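Local coordinates for hypothetical protein aq_1447 (Aquifex aeolicus, PDB 1YVU) that uses short single-stranded DNA guides to bind complementary RNA and cleaves that target with the help of divalent metal ions, at residues I135-E140 with F161-F166; T168-L173 with P251-K256. All coordinates share one frame; numbering follows the deposited sequence.

Both contacts lie on the PAZ lobe, away from the calcium ion held by Asp-502 and Asp-683 in the RNase H-like PIWI domain. They follow one another along the chain: the strand 153-165, half of the hairpin of contact 1, runs almost directly into the helix 169-175 that packs in contact 2. Their centres are about 15 Å apart, and Lys-256 of contact 2 reaches across. Its CD packs 3.3 Å from Gln-164 OE1, and its CE lies 3.3 Å from Pro-165 O. The hairpin of linker L1 in contact 1 is thus coupled to the PAZ domain in contact 2 through both chain continuity and side-chain packing.

Contact 1. Residues I135-E140 with F161-F166; sequences IALIPE and FRIQPF
Across an antiparallel beta hairpin of linker L1, strands 134-147 and 153-165, Glu-140 sets its carboxylate over one face of the Arg-162 guanidinium, the two planes turned 71° apart. OE2 of Glu-140 stands 3.8 Å above that plane, over its centre, while OE1 of Glu-140 makes the salt bridge to Arg-162 NH2 at 3.0 Å. At the edge of the Phe-161 ring, near its plane, comes the carbonyl oxygen of Leu-137; Pro-139 CG approaches the same ring obliquely, 3.8 Å from Phe-161 CE2. The Phe-166 ring takes Ile-135 O at its edge, 3.6 Å from CE1, and also makes a cation-pi contact with Lys-134.

Between the strands, Ala-136 and Gln-164 form a hydrogen-bonded pair with both bonds at 2.9 Å, Ala-136 N to Gln-164 O and Gln-164 N to Ala-136 O. The next such pair, Ile-138 with Arg-162, is less regular, its bond from Ile-138 N being weak. Arg-162 shares its side of the sheet with Ala-136, Ile-138 and Gln-164, and its chain folds at chi2 (65°) and chi3 (89°) to turn the guanidinium face to the acid. An alanine at Arg-162 would remove the guanidinium, and Glu-140 is likely to lose its charge partner and be freer to turn.

The other side carries Ile-135, Leu-137, Pro-139, Phe-161, Ile-163 and Pro-165. There Phe-118 of helix 110-126 packs on both Pro-139 and Phe-161; Tyr-119 of that helix touches Pro-139 and also Ile-138 of the opposite face. Farther along the Pro-139 side, the branch methyls of two isoleucines meet, Ile-135 CG2 lying 3.7 Å from Ile-163 CG2.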
loop_
_atom_site.group_PDB
_atom_site.type_symbol
_atom_site.label_atom_id
_atom_site.label_comp_id
_atom_site.label_asym_id
_atom_site.label_seq_id
_atom_site.Cartn_x
_atom_site.Cartn_y
_atom_site.Cartn_z
ATOM N N ILE A 135 24.380 3.360 5.991
ATOM C CA ILE A 135 22.952 3.096 6.296
ATOM C C ILE A 135 22.723 2.035 7.424
ATOM O O ILE A 135 23.590 1.187 7.682
ATOM C CB ILE A 135 22.189 2.608 4.992
ATOM C CG1 ILE A 135 22.443 3.540 3.808
ATOM C CG2 ILE A 135 20.686 2.582 5.208
ATOM C CD1 ILE A 135 21.924 3.013 2.484
ATOM N N ALA A 136 21.551 2.101 8.076
ATOM C CA ALA A 136 21.123 1.177 9.145
ATOM C C ALA A 136 19.700 0.689 8.861
ATOM O O ALA A 136 18.868 1.431 8.341
ATOM C CB ALA A 136 21.171 1.862 10.504
ATOM N N LEU A 137 19.440 -0.573 9.188
ATOM C CA LEU A 137 18.131 -1.206 8.980
ATOM C C LEU A 137 17.414 -1.261 10.318
ATOM O O LEU A 137 17.367 -2.303 10.956
ATOM C CB LEU A 137 18.311 -2.636 8.451
ATOM C CG LEU A 137 19.150 -2.875 7.197
ATOM C CD1 LEU A 137 19.913 -4.192 7.316
ATOM C CD2 LEU A 137 18.275 -2.833 5.962
ATOM N N ILE A 138 16.844 -0.139 10.736
ATOM C CA ILE A 138 16.154 -0.054 12.021
ATOM C C ILE A 138 14.907 -0.941 12.130
ATOM O O ILE A 138 14.151 -1.048 11.183
ATOM C CB ILE A 138 15.892 1.437 12.377
ATOM C CG1 ILE A 138 17.243 2.073 12.719
ATOM C CG2 ILE A 138 14.889 1.594 13.557
ATOM C CD1 ILE A 138 17.292 3.569 12.575
ATOM N N PRO A 139 14.787 -1.717 13.225
ATOM C CA PRO A 139 13.622 -2.596 13.424
ATOM C C PRO A 139 12.418 -1.855 13.970
ATOM O O PRO A 139 12.530 -1.028 14.882
ATOM C CB PRO A 139 14.106 -3.600 14.465
ATOM C CG PRO A 139 15.567 -3.477 14.432
ATOM C CD PRO A 139 15.843 -2.060 14.191
ATOM N N GLU A 140 11.266 -2.144 13.386
ATOM C CA GLU A 140 10.015 -1.559 13.837
ATOM C C GLU A 140 9.107 -2.724 14.177
ATOM O O GLU A 140 9.061 -3.751 13.474
ATOM C CB GLU A 140 9.385 -0.626 12.784
ATOM C CG GLU A 140 8.922 -1.314 11.494
ATOM C CD GLU A 140 8.551 -0.363 10.372
ATOM O OE1 GLU A 140 8.172 0.795 10.670
ATOM O OE2 GLU A 140 8.634 -0.788 9.189
ATOM N N PHE A 161 11.734 -3.884 8.888
ATOM C CA PHE A 161 12.991 -3.118 8.954
ATOM C C PHE A 161 12.936 -1.818 8.194
ATOM O O PHE A 161 12.820 -1.797 6.974
ATOM C CB PHE A 161 14.196 -3.935 8.476
ATOM C CG PHE A 161 14.583 -5.043 9.406
ATOM C CD1 PHE A 161 14.091 -6.346 9.204
ATOM C CD2 PHE A 161 15.392 -4.788 10.531
ATOM C CE1 PHE A 161 14.390 -7.381 10.118
ATOM C CE2 PHE A 161 15.698 -5.822 11.453
ATOM C CZ PHE A 161 15.191 -7.121 11.246
ATOM N N ARG A 162 13.038 -0.734 8.945
ATOM C CA ARG A 162 12.997 0.622 8.425
ATOM C C ARG A 162 14.402 0.980 7.979
ATOM O O ARG A 162 15.336 0.932 8.780
ATOM C CB ARG A 162 12.507 1.578 9.536
ATOM C CG ARG A 162 12.137 2.965 9.077
ATOM C CD ARG A 162 10.937 2.942 8.161
ATOM N NE ARG A 162 9.654 3.053 8.857
ATOM C CZ ARG A 162 8.460 2.914 8.272
ATOM N NH1 ARG A 162 8.361 2.643 6.968
ATOM N NH2 ARG A 162 7.354 3.100 8.989
ATOM N N ILE A 163 14.552 1.273 6.688
ATOM C CA ILE A 163 15.862 1.625 6.120
ATOM C C ILE A 163 16.086 3.111 6.352
ATOM O O ILE A 163 15.329 3.946 5.872
ATOM C CB ILE A 163 15.963 1.278 4.594
ATOM C CG1 ILE A 163 15.393 -0.126 4.308
ATOM C CG2 ILE A 163 17.426 1.299 4.153
ATOM C CD1 ILE A 163 15.183 -0.450 2.822
ATOM N N GLN A 164 17.111 3.430 7.132
ATOM C CA GLN A 164 17.405 4.809 7.482
ATOM C C GLN A 164 18.895 5.110 7.490
ATOM O O GLN A 164 19.671 4.236 7.843
ATOM C CB GLN A 164 16.841 5.103 8.884
ATOM C CG GLN A 164 15.373 5.519 8.915
ATOM C CD GLN A 164 14.850 5.752 10.303
ATOM O OE1 GLN A 164 15.597 6.012 11.240
ATOM N NE2 GLN A 164 13.548 5.670 10.443
ATOM N N PRO A 165 19.314 6.328 7.056
ATOM C CA PRO A 165 20.732 6.731 7.041
ATOM C C PRO A 165 21.170 7.189 8.436
ATOM O O PRO A 165 20.341 7.615 9.244
ATOM C CB PRO A 165 20.753 7.923 6.075
ATOM C CG PRO A 165 19.552 7.731 5.242
ATOM C CD PRO A 165 18.540 7.293 6.249
ATOM N N PHE A 166 22.474 7.118 8.694
ATOM C CA PHE A 166 23.045 7.519 9.979
ATOM C C PHE A 166 22.893 9.019 10.166
ATOM O O PHE A 166 22.602 9.506 11.270
ATOM C CB PHE A 166 24.531 7.130 10.027
ATOM C CG PHE A 166 24.782 5.745 10.571
ATOM C CD1 PHE A 166 24.460 4.600 9.811
ATOM C CD2 PHE A 166 25.326 5.572 11.865
ATOM C CE1 PHE A 166 24.673 3.286 10.334
ATOM C CE2 PHE A 166 25.550 4.265 12.412
ATOM C CZ PHE A 166 25.218 3.119 11.637
#

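Contact 2. Residues T168-L173 with P251-K256; sequences TLQTLL and PATILK
The side chains of Leu-169 and Leu-255 run alongside each other, with Leu-169 CD2 3.8 Å from Leu-255 CD1. This is the close-packed part of the contact: Val-185 of strand 184-187 and Val-242 of strand 240-244 touch both leucines, and Ala-252 CB sits 4.1 Å from Leu-173 CD1. Leu-169 CG stands opposite its backbone N (chi1 -168°), which carries the side chain in beside Leu-255. Thr-168 belongs to the tight part too, its CG2 methyl set against the carbonyl oxygens of Ala-252 and Thr-253.

Two main-chain bonds join the helix start to the turn at Ala-252 and the start of the strand 255-257. Leu-169 N reaches Leu-255 O at 2.7 Å, and Gln-170 N makes a weak bond to Ala-252 O. Both donors belong to the first turn, where the helix itself supplies no acceptor, and the Thr-168 side chain makes no capping bond. The Gln-170 chain bends at chi2 (52°) to bring OE1 over Ala-252 CB; that oxygen is taken by the backbone N of Phe-240.

Toward Thr-253 the fit is looser, its CG2 methyl 4.0 Å from Gln-170 CG, and the exposed Thr-171 does not touch 251-256. A short helix thus packs against antiparallel strands of the PAZ domain's SH3-like fold.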
loop_
_atom_site.group_PDB
_atom_site.type_symbol
_atom_site.label_atom_id
_atom_site.label_comp_id
_atom_site.label_asym_id
_atom_site.label_seq_id
_atom_site.Cartn_x
_atom_site.Cartn_y
_atom_site.Cartn_z
ATOM N N THR A 168 21.358 12.748 9.821
ATOM C CA THR A 168 20.100 13.410 10.115
ATOM C C THR A 168 19.668 14.137 8.831
ATOM O O THR A 168 20.416 14.153 7.850
ATOM C CB THR A 168 20.379 14.407 11.262
ATOM O OG1 THR A 168 20.758 13.675 12.430
ATOM C CG2 THR A 168 19.221 15.241 11.587
ATOM N N LEU A 169 18.452 14.679 8.818
ATOM C CA LEU A 169 17.978 15.442 7.668
ATOM C C LEU A 169 18.684 16.804 7.695
ATOM O O LEU A 169 18.915 17.375 6.651
ATOM C CB LEU A 169 16.448 15.596 7.668
ATOM C CG LEU A 169 15.749 16.122 6.392
ATOM C CD1 LEU A 169 15.953 15.167 5.262
ATOM C CD2 LEU A 169 14.274 16.324 6.577
ATOM N N GLN A 170 19.107 17.255 8.884
ATOM C CA GLN A 170 19.860 18.512 9.060
ATOM C C GLN A 170 21.306 18.345 8.545
ATOM O O GLN A 170 21.769 19.152 7.739
ATOM C CB GLN A 170 19.869 18.940 10.541
ATOM C CG GLN A 170 20.411 20.341 10.852
ATOM C CD GLN A 170 19.769 21.447 10.037
ATOM O OE1 GLN A 170 18.560 21.694 10.116
ATOM N NE2 GLN A 170 20.586 22.131 9.248
ATOM N N THR A 171 21.977 17.264 8.957
ATOM C CA THR A 171 23.342 16.942 8.534
ATOM C C THR A 171 23.354 16.824 6.998
ATOM O O THR A 171 24.301 17.245 6.342
ATOM C CB THR A 171 23.808 15.595 9.153
ATOM O OG1 THR A 171 23.610 15.608 10.582
ATOM C CG2 THR A 171 25.275 15.322 8.823
ATOM N N LEU A 172 22.243 16.323 6.454
ATOM C CA LEU A 172 22.047 16.137 5.011
ATOM C C LEU A 172 21.740 17.407 4.239
ATOM O O LEU A 172 22.280 17.597 3.154
ATOM C CB LEU A 172 20.933 15.119 4.730
ATOM C CG LEU A 172 21.312 13.643 4.633
ATOM C CD1 LEU A 172 20.073 12.795 4.776
ATOM C CD2 LEU A 172 22.010 13.355 3.325
ATOM N N LEU A 173 20.844 18.243 4.766
ATOM C CA LEU A 173 20.469 19.508 4.118
ATOM C C LEU A 173 21.636 20.507 4.126
ATOM O O LEU A 173 21.740 21.370 3.236
ATOM C CB LEU A 173 19.232 20.132 4.792
ATOM C CG LEU A 173 17.831 19.498 4.667
ATOM C CD1 LEU A 173 16.800 20.217 5.541
ATOM C CD2 LEU A 173 17.379 19.457 3.231
ATOM N N PRO A 251 11.629 19.855 13.424
ATOM C CA PRO A 251 12.967 20.398 13.108
ATOM C C PRO A 251 13.759 19.325 12.396
ATOM O O PRO A 251 13.735 18.149 12.807
ATOM C CB PRO A 251 13.589 20.622 14.476
ATOM C CG PRO A 251 12.420 20.870 15.317
ATOM C CD PRO A 251 11.462 19.824 14.885
ATOM N N ALA A 252 14.489 19.740 11.359
ATOM C CA ALA A 252 15.319 18.851 10.551
ATOM C C ALA A 252 16.293 18.023 11.380
ATOM O O ALA A 252 16.765 16.972 10.947
ATOM C CB ALA A 252 16.072 19.654 9.534
ATOM N N THR A 253 16.523 18.490 12.603
ATOM C CA THR A 253 17.417 17.863 13.569
ATOM C C THR A 253 16.962 16.497 14.071
ATOM O O THR A 253 17.798 15.647 14.391
ATOM C CB THR A 253 17.677 18.780 14.780
ATOM O OG1 THR A 253 16.433 19.065 15.450
ATOM C CG2 THR A 253 18.374 20.079 14.330
ATOM N N ILE A 254 15.654 16.269 14.133
ATOM C CA ILE A 254 15.165 14.978 14.596
ATOM C C ILE A 254 14.588 14.137 13.470
ATOM O O ILE A 254 13.973 13.100 13.731
ATOM C CB ILE A 254 14.106 15.096 15.715
ATOM C CG1 ILE A 254 12.972 16.028 15.277
ATOM C CG2 ILE A 254 14.777 15.429 17.037
ATOM C CD1 ILE A 254 11.636 15.559 15.724
ATOM N N LEU A 255 14.760 14.579 12.226
ATOM C CA LEU A 255 14.239 13.827 11.090
ATOM C C LEU A 255 15.290 12.990 10.406
ATOM O O LEU A 255 16.378 13.464 10.088
ATOM C CB LEU A 255 13.577 14.746 10.069
ATOM C CG LEU A 255 12.294 15.416 10.521
ATOM C CD1 LEU A 255 11.937 16.556 9.607
ATOM C CD2 LEU A 255 11.198 14.399 10.563
ATOM N N LYS A 256 14.958 11.719 10.239
ATOM C CA LYS A 256 15.812 10.770 9.563
ATOM C C LYS A 256 15.017 10.294 8.347
ATOM O O LYS A 256 13.813 10.093 8.456
ATOM C CB LYS A 256 16.151 9.600 10.497
ATOM C CG LYS A 256 17.538 9.683 11.183
ATOM C CD LYS A 256 17.834 8.365 11.947
ATOM C CE LYS A 256 19.302 8.177 12.377
ATOM N NZ LYS A 256 19.641 6.718 12.617
#